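Local atomic coordinates of malonyl CoA-acyl carrier protein transacylase (Clostridium perfringens, PDB entry 3PTW), a protein that probably transfers the malonyl group from malonyl-CoA to the acyl carrier protein, the step that supplies extender units for fatty acid synthesis. Residues P163-I168 / S280-K285. Sequence-based numbering, arbitrary orientation.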
loop_
_atom_site.group_PDB
_atom_site.type_symbol
_atom_site.label_atom_id
_atom_site.label_comp_id
_atom_site.label_asym_id
_atom_site.label_seq_id
_atom_site.Cartn_x
_atom_site.Cartn_y
_atom_site.Cartn_z
ATOM N N PRO A 163 9.819 13.453 0.954
ATOM C CA PRO A 163 10.354 14.716 0.387
ATOM C C PRO A 163 11.167 14.448 -0.881
ATOM O O PRO A 163 12.095 13.636 -0.859
ATOM C CB PRO A 163 11.289 15.251 1.486
ATOM C CG PRO A 163 10.950 14.471 2.728
ATOM C CD PRO A 163 10.420 13.140 2.264
ATOM N N GLY A 164 10.835 15.109 -1.978
ATOM C CA GLY A 164 11.498 14.784 -3.249
ATOM C C GLY A 164 11.110 13.457 -3.915
ATOM O O GLY A 164 11.766 13.018 -4.871
ATOM N N GLN A 165 10.048 12.814 -3.435
ATOM C CA GLN A 165 9.541 11.593 -4.100
ATOM C C GLN A 165 8.025 11.606 -4.308
ATOM O O GLN A 165 7.238 11.282 -3.406
ATOM C CB GLN A 165 10.030 10.327 -3.395
ATOM C CG GLN A 165 11.472 9.977 -3.765
ATOM C CD GLN A 165 11.887 8.611 -3.284
ATOM O OE1 GLN A 165 12.197 7.725 -4.087
ATOM N NE2 GLN A 165 11.889 8.420 -1.971
ATOM N N ILE A 166 7.641 12.025 -5.516
ATOM C CA ILE A 166 6.248 12.158 -5.927
ATOM C C ILE A 166 6.010 11.235 -7.127
ATOM O O ILE A 166 6.955 10.900 -7.834
ATOM C CB ILE A 166 5.929 13.624 -6.270
ATOM C CG1 ILE A 166 5.927 14.461 -4.977
ATOM C CG2 ILE A 166 4.583 13.768 -7.022
ATOM C CD1 ILE A 166 5.989 15.945 -5.193
ATOM N N VAL A 167 4.771 10.784 -7.318
ATOM C CA VAL A 167 4.400 10.143 -8.581
ATOM C C VAL A 167 3.237 10.892 -9.215
ATOM O O VAL A 167 2.274 11.251 -8.541
ATOM C CB VAL A 167 4.069 8.631 -8.425
ATOM C CG1 VAL A 167 3.811 7.987 -9.792
ATOM C CG2 VAL A 167 5.195 7.870 -7.662
ATOM N N ILE A 168 3.336 11.156 -10.513
ATOM C CA ILE A 168 2.193 11.706 -11.247
ATOM C C ILE A 168 1.666 10.699 -12.258
ATOM O O ILE A 168 2.418 9.869 -12.770
ATOM C CB ILE A 168 2.545 13.038 -11.946
ATOM C CG1 ILE A 168 3.690 12.867 -12.967
ATOM C CG2 ILE A 168 2.860 14.105 -10.896
ATOM C CD1 ILE A 168 3.988 14.139 -13.827
ATOM N N SER A 280 9.597 1.345 4.515
ATOM C CA SER A 280 10.713 1.649 5.413
ATOM C C SER A 280 11.568 2.746 4.802
ATOM O O SER A 280 11.937 3.720 5.477
ATOM C CB SER A 280 11.592 0.408 5.663
ATOM O OG SER A 280 11.003 -0.474 6.594
ATOM N N GLY A 281 11.887 2.575 3.526
ATOM C CA GLY A 281 12.692 3.559 2.792
ATOM C C GLY A 281 12.096 4.952 2.804
ATOM O O GLY A 281 12.814 5.944 2.968
ATOM N N PHE A 282 10.785 5.032 2.608
ATOM C CA PHE A 282 10.065 6.311 2.622
ATOM C C PHE A 282 10.035 6.936 4.016
ATOM O O PHE A 282 10.281 8.133 4.151
ATOM C CB PHE A 282 8.634 6.169 2.081
ATOM C CG PHE A 282 8.545 5.815 0.595
ATOM C CD1 PHE A 282 9.346 6.455 -0.359
ATOM C CD2 PHE A 282 7.604 4.876 0.153
ATOM C CE1 PHE A 282 9.246 6.131 -1.730
ATOM C CE2 PHE A 282 7.489 4.541 -1.212
ATOM C CZ PHE A 282 8.312 5.177 -2.159
ATOM N N VAL A 283 9.748 6.135 5.047
ATOM C CA VAL A 283 9.731 6.648 6.422
ATOM C C VAL A 283 11.074 7.266 6.840
ATOM O O VAL A 283 11.106 8.378 7.385
ATOM C CB VAL A 283 9.327 5.580 7.456
ATOM C CG1 VAL A 283 9.416 6.163 8.886
ATOM C CG2 VAL A 283 7.909 5.068 7.168
ATOM N N LYS A 284 12.168 6.551 6.579
ATOM C CA LYS A 284 13.501 7.015 6.967
ATOM C C LYS A 284 13.860 8.370 6.361
ATOM O O LYS A 284 14.601 9.134 6.970
ATOM C CB LYS A 284 14.579 5.978 6.632
ATOM C CG LYS A 284 14.538 4.738 7.506
ATOM C CD LYS A 284 15.480 3.665 6.988
ATOM C CE LYS A 284 16.783 3.608 7.758
ATOM N NZ LYS A 284 17.577 2.398 7.346
ATOM N N LYS A 285 13.321 8.652 5.174
ATOM C CA LYS A 285 13.480 9.946 4.491
ATOM C C LYS A 285 12.530 11.024 5.006
ATOM O O LYS A 285 12.830 12.218 4.886
ATOM C CB LYS A 285 13.282 9.782 2.982
ATOM C CG LYS A 285 14.477 9.157 2.286
ATOM C CD LYS A 285 14.144 8.593 0.916
ATOM C CE LYS A 285 15.066 7.403 0.653
ATOM N NZ LYS A 285 15.158 7.085 -0.769
#
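Gln165 reaches across from its strand to the rim of the Phe282 ring on helix 278-286. Its NE2 stands 3.5 Å from Phe282 CE1, near the ring plane, so the amide meets an edge rather than a face; the two side chains cross at about a right angle, with amide and ring planes 64° apart. An extended chain beyond CG (chi2 -170°) carries the amide that far. Lys285 lies along the same NE2 with CD and NZ, both 3.7 Å away; two donor groups side by side make no bond. Gln165 and Phe282 form the inner part. On the exposed side, Pro163 rests its ring edge, CG and CD, on the backbone O of Lys285, with CG 3.6 Å from it. Phe282 also touches Asn161 of strand 155-162, so the helix meets both strands of the hairpin. The contact thus bridges the small four-stranded antiparallel sheet and the larger subdomain built on the mixed, mostly parallel six-stranded sheet, the two-part architecture of malonyl-CoA:ACP transacylases. The amide NH2 finds no acceptor across the contact and is bound to Ser162 OG on its own hairpin instead; mainly van der Waals contact joins the segments, which implies a shallow surface seam rather than a polar lock between the subdomains.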